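Local coordinates for protein enoyl-CoA hydratase (Mycobacterium avium subsp. paratuberculosis, PDB 4LK5) that probably catalyses the addition of water to the double bond of enoyl-CoA thioesters, as a crotonase-fold hydratase, at residues Asn57-Thr60 and Val61-Thr65; Leu116-Asn119 and Arg120-Ala124; Gly138-Gly142 and Val143-Ile147; Phe161-Ala165 and Phe166-Gly170. All blocks are in the same frame, centred on the assembly; numbering follows the deposited sequence.

Contact 1: residues Asn57-Thr60 and Val61-Thr65; sequences NSLT and VPVIT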
loop_
_atom_site.group_PDB
_atom_site.type_symbol
_atom_site.label_atom_id
_atom_site.label_comp_id
_atom_site.label_asym_id
_atom_site.label_seq_id
_atom_site.Cartn_x
_atom_site.Cartn_y
_atom_site.Cartn_z
ATOM N N ASN C 57 -4.993 18.983 -23.303
ATOM C CA ASN C 57 -5.390 17.627 -23.640
ATOM C C ASN C 57 -6.663 17.129 -22.893
ATOM O O ASN C 57 -6.677 15.998 -22.405
ATOM C CB ASN C 57 -4.194 16.697 -23.458
ATOM C CG ASN C 57 -2.984 17.133 -24.283
ATOM O OD1 ASN C 57 -1.865 17.216 -23.778
ATOM N ND2 ASN C 57 -3.205 17.383 -25.566
ATOM N N SER C 58 -7.705 17.981 -22.824
ATOM C CA SER C 58 -9.090 17.619 -22.347
ATOM C C SER C 58 -9.565 16.355 -23.030
ATOM O O SER C 58 -9.050 16.014 -24.056
ATOM C CB SER C 58 -10.158 18.689 -22.710
ATOM O OG SER C 58 -10.102 19.844 -21.912
ATOM N N LEU C 59 -10.580 15.695 -22.488
ATOM C CA LEU C 59 -11.058 14.452 -23.081
ATOM C C LEU C 59 -12.539 14.522 -23.432
ATOM O O LEU C 59 -13.373 14.752 -22.566
ATOM C CB LEU C 59 -10.774 13.290 -22.117
ATOM C CG LEU C 59 -9.321 12.864 -21.919
ATOM C CD1 LEU C 59 -9.176 11.654 -20.995
ATOM C CD2 LEU C 59 -8.720 12.533 -23.254
ATOM N N THR C 60 -12.855 14.357 -24.713
ATOM C CA THR C 60 -14.231 14.245 -25.168
ATOM C C THR C 60 -14.506 12.782 -25.283
ATOM O O THR C 60 -13.579 11.963 -25.231
ATOM C CB THR C 60 -14.406 14.765 -26.591
ATOM O OG1 THR C 60 -13.640 13.934 -27.485
ATOM C CG2 THR C 60 -13.971 16.207 -26.706
ATOM N N VAL C 61 -15.762 12.444 -25.532
ATOM C CA VAL C 61 -16.146 11.055 -25.653
ATOM C C VAL C 61 -15.524 10.366 -26.869
ATOM O O VAL C 61 -14.957 9.283 -26.721
ATOM C CB VAL C 61 -17.665 10.913 -25.633
ATOM C CG1 VAL C 61 -18.061 9.448 -25.645
ATOM C CG2 VAL C 61 -18.212 11.590 -24.385
ATOM N N PRO C 62 -15.642 10.972 -28.076
ATOM C CA PRO C 62 -14.973 10.374 -29.248
ATOM C C PRO C 62 -13.514 9.978 -28.979
ATOM O O PRO C 62 -13.084 8.883 -29.340
ATOM C CB PRO C 62 -15.034 11.489 -30.307
ATOM C CG PRO C 62 -15.886 12.599 -29.721
ATOM C CD PRO C 62 -16.535 12.079 -28.474
ATOM N N VAL C 63 -12.778 10.860 -28.321
ATOM C CA VAL C 63 -11.365 10.618 -28.014
ATOM C C VAL C 63 -11.111 9.543 -26.949
ATOM O O VAL C 63 -10.198 8.724 -27.112
ATOM C CB VAL C 63 -10.657 11.936 -27.628
ATOM C CG1 VAL C 63 -9.455 11.702 -26.734
ATOM C CG2 VAL C 63 -10.218 12.665 -28.888
ATOM N N ILE C 64 -11.892 9.556 -25.873
ATOM C CA ILE C 64 -11.835 8.504 -24.868
ATOM C C ILE C 64 -12.125 7.182 -25.558
ATOM O O ILE C 64 -11.425 6.200 -25.324
ATOM C CB ILE C 64 -12.841 8.741 -23.705
ATOM C CG1 ILE C 64 -12.327 9.797 -22.736
ATOM C CG2 ILE C 64 -13.056 7.487 -22.876
ATOM C CD1 ILE C 64 -13.429 10.454 -21.911
ATOM N N THR C 65 -13.169 7.145 -26.384
ATOM C CA THR C 65 -13.483 5.951 -27.195
ATOM C C THR C 65 -12.301 5.503 -28.054
ATOM O O THR C 65 -12.105 4.311 -28.284
ATOM C CB THR C 65 -14.735 6.190 -28.081
ATOM O OG1 THR C 65 -15.874 6.408 -27.226
ATOM C CG2 THR C 65 -15.005 4.967 -29.066
#

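Contact 2: residues Leu116-Asn119 and Arg120-Ala124; sequences LEIN and RLVRA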
loop_
_atom_site.group_PDB
_atom_site.type_symbol
_atom_site.label_atom_id
_atom_site.label_comp_id
_atom_site.label_asym_id
_atom_site.label_seq_id
_atom_site.Cartn_x
_atom_site.Cartn_y
_atom_site.Cartn_z
ATOM N N LEU C 116 -18.751 4.670 -18.966
ATOM C CA LEU C 116 -18.633 3.320 -19.527
ATOM C C LEU C 116 -17.385 3.193 -20.374
ATOM O O LEU C 116 -16.803 2.136 -20.455
ATOM C CB LEU C 116 -19.845 2.985 -20.404
ATOM C CG LEU C 116 -20.994 2.057 -19.987
ATOM C CD1 LEU C 116 -21.232 2.042 -18.487
ATOM C CD2 LEU C 116 -22.273 2.456 -20.747
ATOM N N GLU C 117 -16.993 4.270 -21.025
ATOM C CA GLU C 117 -15.891 4.212 -21.938
ATOM C C GLU C 117 -14.584 4.464 -21.206
ATOM O O GLU C 117 -13.541 3.887 -21.587
ATOM C CB GLU C 117 -16.075 5.222 -23.074
ATOM C CG GLU C 117 -17.241 4.907 -23.987
ATOM C CD GLU C 117 -16.962 3.729 -24.886
ATOM O OE1 GLU C 117 -16.309 3.942 -25.935
ATOM O OE2 GLU C 117 -17.396 2.598 -24.556
ATOM N N ILE C 118 -14.635 5.338 -20.187
ATOM C CA ILE C 118 -13.517 5.489 -19.262
ATOM C C ILE C 118 -13.185 4.090 -18.770
ATOM O O ILE C 118 -12.016 3.668 -18.770
ATOM C CB ILE C 118 -13.865 6.269 -17.995
ATOM C CG1 ILE C 118 -14.299 7.702 -18.268
ATOM C CG2 ILE C 118 -12.677 6.274 -17.039
ATOM C CD1 ILE C 118 -13.333 8.504 -19.069
ATOM N N ASN C 119 -14.231 3.378 -18.341
ATOM C CA ASN C 119 -14.052 2.054 -17.762
ATOM C C ASN C 119 -13.441 1.119 -18.794
ATOM O O ASN C 119 -12.478 0.429 -18.500
ATOM C CB ASN C 119 -15.369 1.524 -17.159
ATOM C CG ASN C 119 -15.794 2.299 -15.900
ATOM O OD1 ASN C 119 -15.089 3.201 -15.433
ATOM N ND2 ASN C 119 -16.941 1.950 -15.345
ATOM N N ARG C 120 -13.965 1.135 -20.013
ATOM C CA ARG C 120 -13.396 0.342 -21.096
ATOM C C ARG C 120 -11.927 0.642 -21.246
ATOM O O ARG C 120 -11.119 -0.253 -21.342
ATOM C CB ARG C 120 -14.064 0.654 -22.446
ATOM C CG ARG C 120 -14.986 -0.404 -23.013
ATOM C CD ARG C 120 -15.612 0.064 -24.341
ATOM N NE ARG C 120 -14.723 -0.332 -25.411
ATOM C CZ ARG C 120 -14.245 0.433 -26.388
ATOM N NH1 ARG C 120 -14.603 1.725 -26.570
ATOM N NH2 ARG C 120 -13.403 -0.163 -27.226
ATOM N N LEU C 121 -11.590 1.916 -21.308
ATOM C CA LEU C 121 -10.199 2.319 -21.490
ATOM C C LEU C 121 -9.326 1.703 -20.387
ATOM O O LEU C 121 -8.381 0.949 -20.671
ATOM C CB LEU C 121 -10.088 3.840 -21.500
ATOM C CG LEU C 121 -8.730 4.514 -21.265
ATOM C CD1 LEU C 121 -7.588 3.776 -21.904
ATOM C CD2 LEU C 121 -8.813 5.932 -21.802
ATOM N N VAL C 122 -9.701 1.984 -19.143
ATOM C CA VAL C 122 -8.960 1.516 -17.988
ATOM C C VAL C 122 -8.773 0.001 -17.983
ATOM O O VAL C 122 -7.642 -0.493 -17.796
ATOM C CB VAL C 122 -9.599 2.060 -16.685
ATOM C CG1 VAL C 122 -9.154 1.273 -15.513
ATOM C CG2 VAL C 122 -9.199 3.508 -16.495
ATOM N N ARG C 123 -9.839 -0.741 -18.245
ATOM C CA ARG C 123 -9.704 -2.208 -18.362
ATOM C C ARG C 123 -8.788 -2.601 -19.476
ATOM O O ARG C 123 -8.148 -3.634 -19.385
ATOM C CB ARG C 123 -11.022 -2.910 -18.671
ATOM C CG ARG C 123 -12.017 -2.831 -17.544
ATOM C CD ARG C 123 -13.130 -3.833 -17.671
ATOM N NE ARG C 123 -14.196 -3.405 -16.776
ATOM C CZ ARG C 123 -15.255 -2.665 -17.121
ATOM N NH1 ARG C 123 -15.460 -2.271 -18.364
ATOM N NH2 ARG C 123 -16.148 -2.335 -16.190
ATOM N N ALA C 124 -8.760 -1.822 -20.553
ATOM C CA ALA C 124 -7.962 -2.219 -21.724
ATOM C C ALA C 124 -6.506 -2.095 -21.356
ATOM O O ALA C 124 -5.716 -2.959 -21.691
ATOM C CB ALA C 124 -8.283 -1.374 -22.940
#

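Contact 3: residues Gly138-Gly142 and Val143-Ile147; sequences GPAAG and VGVSI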
loop_
_atom_site.group_PDB
_atom_site.type_symbol
_atom_site.label_atom_id
_atom_site.label_comp_id
_atom_site.label_asym_id
_atom_site.label_seq_id
_atom_site.Cartn_x
_atom_site.Cartn_y
_atom_site.Cartn_z
ATOM N N GLY C 138 3.680 17.228 -18.040
ATOM C CA GLY C 138 3.112 18.346 -17.311
ATOM C C GLY C 138 1.932 17.973 -16.451
ATOM O O GLY C 138 1.937 16.929 -15.845
ATOM N N PRO C 139 0.914 18.844 -16.374
ATOM C CA PRO C 139 -0.241 18.530 -15.515
ATOM C C PRO C 139 -0.986 17.252 -15.884
ATOM O O PRO C 139 -1.128 16.916 -17.076
ATOM C CB PRO C 139 -1.145 19.755 -15.679
ATOM C CG PRO C 139 -0.218 20.869 -16.056
ATOM C CD PRO C 139 0.902 20.246 -16.846
ATOM N N ALA C 140 -1.382 16.514 -14.841
ATOM C CA ALA C 140 -2.303 15.374 -14.927
ATOM C C ALA C 140 -3.445 15.654 -13.955
ATOM O O ALA C 140 -3.231 15.888 -12.743
ATOM C CB ALA C 140 -1.603 14.082 -14.531
ATOM N N ALA C 141 -4.665 15.623 -14.449
ATOM C CA ALA C 141 -5.799 15.953 -13.578
ATOM C C ALA C 141 -6.998 15.083 -13.863
ATOM O O ALA C 141 -7.189 14.639 -14.991
ATOM C CB ALA C 141 -6.155 17.424 -13.739
ATOM N N GLY C 142 -7.799 14.821 -12.837
ATOM C CA GLY C 142 -8.971 13.927 -12.971
ATOM C C GLY C 142 -8.645 12.590 -13.623
ATOM O O GLY C 142 -7.661 11.957 -13.280
ATOM N N VAL C 143 -9.465 12.141 -14.577
ATOM C CA VAL C 143 -9.180 10.841 -15.196
ATOM C C VAL C 143 -7.864 10.777 -15.904
ATOM O O VAL C 143 -7.454 9.699 -16.276
ATOM C CB VAL C 143 -10.204 10.380 -16.257
ATOM C CG1 VAL C 143 -11.311 9.593 -15.598
ATOM C CG2 VAL C 143 -10.724 11.531 -17.068
ATOM N N GLY C 144 -7.235 11.910 -16.167
ATOM C CA GLY C 144 -5.900 11.884 -16.738
ATOM C C GLY C 144 -4.998 11.118 -15.775
ATOM O O GLY C 144 -4.181 10.271 -16.179
ATOM N N VAL C 145 -5.205 11.382 -14.487
ATOM C CA VAL C 145 -4.434 10.737 -13.450
ATOM C C VAL C 145 -4.784 9.264 -13.414
ATOM O O VAL C 145 -3.887 8.423 -13.362
ATOM C CB VAL C 145 -4.671 11.391 -12.085
ATOM C CG1 VAL C 145 -4.032 10.580 -10.991
ATOM C CG2 VAL C 145 -4.121 12.812 -12.067
ATOM N N SER C 146 -6.080 8.946 -13.465
ATOM C CA SER C 146 -6.498 7.551 -13.418
ATOM C C SER C 146 -5.846 6.772 -14.522
ATOM O O SER C 146 -5.361 5.671 -14.306
ATOM C CB SER C 146 -8.001 7.395 -13.546
ATOM O OG SER C 146 -8.668 8.155 -12.558
ATOM N N ILE C 147 -5.806 7.353 -15.700
ATOM C CA ILE C 147 -5.195 6.688 -16.849
ATOM C C ILE C 147 -3.725 6.422 -16.633
ATOM O O ILE C 147 -3.264 5.313 -16.862
ATOM C CB ILE C 147 -5.450 7.513 -18.114
ATOM C CG1 ILE C 147 -6.909 7.294 -18.503
ATOM C CG2 ILE C 147 -4.521 7.141 -19.244
ATOM C CD1 ILE C 147 -7.474 8.485 -19.200
#

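Contact 4: residues Phe161-Ala165 and Phe166-Gly170; sequences FFMLA and FTKIG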
loop_
_atom_site.group_PDB
_atom_site.type_symbol
_atom_site.label_atom_id
_atom_site.label_comp_id
_atom_site.label_asym_id
_atom_site.label_seq_id
_atom_site.Cartn_x
_atom_site.Cartn_y
_atom_site.Cartn_z
ATOM N N PHE C 161 2.720 17.560 -12.423
ATOM C CA PHE C 161 2.041 17.330 -11.156
ATOM C C PHE C 161 0.755 16.540 -11.355
ATOM O O PHE C 161 0.220 16.455 -12.460
ATOM C CB PHE C 161 1.752 18.627 -10.401
ATOM C CG PHE C 161 0.764 19.546 -11.093
ATOM C CD1 PHE C 161 -0.630 19.323 -10.989
ATOM C CD2 PHE C 161 1.215 20.643 -11.847
ATOM C CE1 PHE C 161 -1.545 20.162 -11.617
ATOM C CE2 PHE C 161 0.302 21.481 -12.464
ATOM C CZ PHE C 161 -1.078 21.240 -12.352
ATOM N N PHE C 162 0.265 15.991 -10.247
ATOM C CA PHE C 162 -0.901 15.169 -10.238
ATOM C C PHE C 162 -1.989 15.764 -9.360
ATOM O O PHE C 162 -1.734 16.291 -8.281
ATOM C CB PHE C 162 -0.516 13.764 -9.766
ATOM C CG PHE C 162 0.470 13.095 -10.669
ATOM C CD1 PHE C 162 1.837 13.407 -10.593
ATOM C CD2 PHE C 162 0.052 12.206 -11.628
ATOM C CE1 PHE C 162 2.756 12.797 -11.444
ATOM C CE2 PHE C 162 0.965 11.609 -12.489
ATOM C CZ PHE C 162 2.316 11.911 -12.401
HETATM N N MSE C 163 -3.223 15.695 -9.834
HETATM C CA MSE C 163 -4.311 16.157 -9.002
HETATM C C MSE C 163 -5.620 15.492 -9.323
HETATM O O MSE C 163 -6.157 15.623 -10.426
HETATM C CB MSE C 163 -4.484 17.658 -9.140
HETATM C CG MSE C 163 -5.615 18.005 -8.186
HETATM SE SE MSE C 163 -5.602 19.926 -7.910
HETATM C CE MSE C 163 -5.919 20.335 -9.814
ATOM N N LEU C 164 -6.155 14.793 -8.329
ATOM C CA LEU C 164 -7.467 14.226 -8.429
ATOM C C LEU C 164 -8.499 15.319 -8.210
ATOM O O LEU C 164 -8.996 15.493 -7.107
ATOM C CB LEU C 164 -7.627 13.163 -7.373
ATOM C CG LEU C 164 -6.810 11.911 -7.612
ATOM C CD1 LEU C 164 -7.238 10.897 -6.558
ATOM C CD2 LEU C 164 -7.038 11.357 -8.996
ATOM N N ALA C 165 -8.835 16.013 -9.291
ATOM C CA ALA C 165 -9.648 17.236 -9.237
ATOM C C ALA C 165 -11.125 17.001 -9.004
ATOM O O ALA C 165 -11.829 17.909 -8.587
ATOM C CB ALA C 165 -9.464 18.041 -10.518
ATOM N N PHE C 166 -11.588 15.784 -9.229
ATOM C CA PHE C 166 -13.021 15.508 -9.326
ATOM C C PHE C 166 -13.863 16.333 -8.340
ATOM O O PHE C 166 -14.863 16.972 -8.680
ATOM C CB PHE C 166 -13.268 14.039 -9.080
ATOM C CG PHE C 166 -12.461 13.144 -9.949
ATOM C CD1 PHE C 166 -12.838 12.913 -11.258
ATOM C CD2 PHE C 166 -11.323 12.512 -9.452
ATOM C CE1 PHE C 166 -12.104 12.070 -12.050
ATOM C CE2 PHE C 166 -10.576 11.674 -10.244
ATOM C CZ PHE C 166 -10.963 11.456 -11.544
ATOM N N THR C 167 -13.416 16.312 -7.117
ATOM C CA THR C 167 -14.168 16.816 -5.973
ATOM C C THR C 167 -14.311 18.356 -5.942
ATOM O O THR C 167 -15.142 18.894 -5.239
ATOM C CB THR C 167 -13.461 16.241 -4.701
ATOM O OG1 THR C 167 -14.292 15.241 -4.098
ATOM C CG2 THR C 167 -13.070 17.303 -3.719
ATOM N N LYS C 168 -13.463 19.052 -6.685
ATOM C CA LYS C 168 -13.538 20.509 -6.801
ATOM C C LYS C 168 -14.733 20.945 -7.629
ATOM O O LYS C 168 -15.130 22.091 -7.575
ATOM C CB LYS C 168 -12.264 21.068 -7.436
ATOM C CG LYS C 168 -11.105 21.120 -6.448
ATOM C CD LYS C 168 -9.868 21.857 -6.987
ATOM C CE LYS C 168 -9.188 22.664 -5.877
ATOM N NZ LYS C 168 -7.697 22.590 -5.902
ATOM N N ILE C 169 -15.300 20.011 -8.379
ATOM C CA ILE C 169 -16.396 20.302 -9.258
ATOM C C ILE C 169 -17.586 19.394 -8.956
ATOM O O ILE C 169 -18.483 19.248 -9.800
ATOM C CB ILE C 169 -15.963 20.153 -10.744
ATOM C CG1 ILE C 169 -15.613 18.706 -11.064
ATOM C CG2 ILE C 169 -14.744 21.034 -11.049
ATOM C CD1 ILE C 169 -15.576 18.407 -12.532
ATOM N N GLY C 170 -17.594 18.785 -7.771
ATOM C CA GLY C 170 -18.747 18.043 -7.309
ATOM C C GLY C 170 -18.860 16.641 -7.874
ATOM O O GLY C 170 -19.956 16.097 -7.958
HETATM O O HOH W 1 -11.175 14.392 -5.730
#

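Contact 1: residues Asn57-Thr60 and Val61-Thr65
With chi1 at 64°, T60 swings OG1 between its own backbone N and carbonyl carbon, which turns the hydroxyl over the first turn of the helix and onto the N-H of V63. L59 takes a different torsion, CG opposite its carbonyl carbon (chi1 -70°), and this lays its isobutyl group over V63 and I64. The T60 OG1 bond from V63 N is long at 3.3 Å and weak, yet its N-H points nearly straight at the oxygen. T60 is therefore the N-cap of helix 61-76. The backbone seconds it: I64 N donates to T60 O over 3.0 Å, almost in line at 169°. L59 and I64, the residue before the cap and the fourth after it, make a hydrophobic staple, with L59 CB 3.9 Å from I64 CG1. The two side chains cross at about a right angle, and so do L59 and V63, where CD2 of L59 sits 3.7 Å from CG1 of V63. On the more exposed side, the ring of P62 lies alongside the hydroxyl, its CG 3.4 Å from T60 OG1. I50 of strand 45-50 also packs on L59, and I114 and I118 of helix 113-127 on I64.

Contact 2: residues Leu116-Asn119 and Arg120-Ala124
E117 and R120 form an i to i+3 salt bridge on one flank of helix 113-127, a long helix laid between helix 61-76 and helix 254-269 of the crotonase fold. The two side chains run side by side and point the same way. E117 starts away from R120, but a bend at chi2 (-73°) folds its carboxylate back along the helix. R120 stays extended through chi2 and then turns at chi3 (89°), which presents the edge of its guanidinium to the acid. R120 NH1 reaches E117 OE1 over 2.9 Å in a bent bond; the oxygen lies close to the guanidinium plane, but NH1 meets it on the syn side, well out of the carboxylate plane. The two flat groups are 28° apart. OE2 of E117 rests 3.1 Å from CD of R120, so the carboxylate also leans on the aliphatic arm. Neither partner is held by the other alone: T65 OG1 also bonds to OE1, and R120 NH2 makes salt bridges with D69 and E72 of helix 61-76, so the guanidinium, with three carboxylates around it, ties the two helices together. A turn around the helix, R123 runs extended from CG to NE, and its NE makes a salt bridge with D255. N119 O lies over one face of this guanidinium, at a distance; NH1 of R123 is 4.0 Å from N119 CB. That same N119 O takes the N-H of R123 at 2.9 Å, and CG of R123 lies 3.4 Å from it.

Contact 3: residues Gly138-Gly142 and Val143-Ile147
G142 O receives two N-H groups from the first turn of helix 143-150: V145 N at 2.8 Å, and S146 N at 3.4 Å in a weak bond. The V145 N-H comes from above the carbonyl plane and makes a bent bond, as an i to i+3 link at a helix start often does. One residue earlier, A141 O takes G144 N at 3.0 Å, again from above its carbonyl plane. The chain thus turns sharply from strand 139-141 into the helix; the axes of 139-141 and 143-147 are 100° apart and come within 5.7 Å. G142, at the N-cap position, carries the corner with a positive phi of 50°. The apolar half of the contact belongs to V145. Its CG2 stands opposite its own carbonyl carbon and beside its backbone N, a torsion that points the methyl back over the strand, 3.7 Å from CB of A140 and 3.3 Å from A140 O. L164 packs on the same valine. S146 sends its hydroxyl another way, to D174 O. A141 O and G142 O thus do part of the capping by backbone, taking the N-H groups of G144 and V145, while neither oxygen bonds V143 N. That N-H stands at the helix start where crotonase relatives have an oxyanion-hole N-H for the thioester, and its place here is consistent with the same role.

Contact 4: residues Phe161-Ala165 and Phe166-Gly170
F166 sits just past the end of strand 161-163 and folds its ring back toward L164. At the base of the side chain, F166 CB lies 3.7 Å from A165 C. With CG opposite its own carbonyl carbon (chi1 -54°), CG still lies near that A165 carbon, and CD2 comes by the carbonyl carbon of L164. CE2 then meets CD2 of L164 at 3.8 Å, the methyl arriving at the ring edge, close to its plane. CZ, the tip, runs on to the backbone of G142 and V143, at the start of helix 143-150. The chain makes two tight turns here. L164 is the centre of an inverse gamma turn, and the chain then winds into a short 3-10 segment, in which K168 N donates to A165 O over 2.8 Å. A water bridges the bend: it donates to L164 O at 2.8 Å and accepts from T167 N at 3.3 Å. On the outer side, selenomethionine M163 and K168 cross at about a right angle, and bends at chi3 and chi4 of K168 bring its NZ near SE of M163, 3.9 Å away. T167 packs against F239 of the second subunit, so the turn also touches the trimer interface. The chemistry is divided: carbon packing anchors the aromatic side inward, while backbone bonds and one water set the path of the chain, and the exposed lysine makes no more than a loose approach to the selenium.

How the contacts relate
Contact 3 is the most buried and lies closest to the chain centre; the others are partly buried, and contact 4 alone also reaches another subunit. Contacts 3 and 4 share a sheet, A140 pairing with F161 and M163. Contacts 1 and 2 join helix 61-76 to helix 113-127, with I64 CD1 3.4 Å from I118 CD1. Contact 3 meets both through V143 and I147, which pack on L59, I118 and L121. Contacts 1 and 3 both start helices, one with a threonine hydroxyl as N-cap, the other turning on a glycine, where backbone oxygens take the G144 and V145 N-H groups. Contact 2, mid-helix, has a salt bridge; contact 4 uses a water bridge, a 3-10 backbone bond and apolar ring packing.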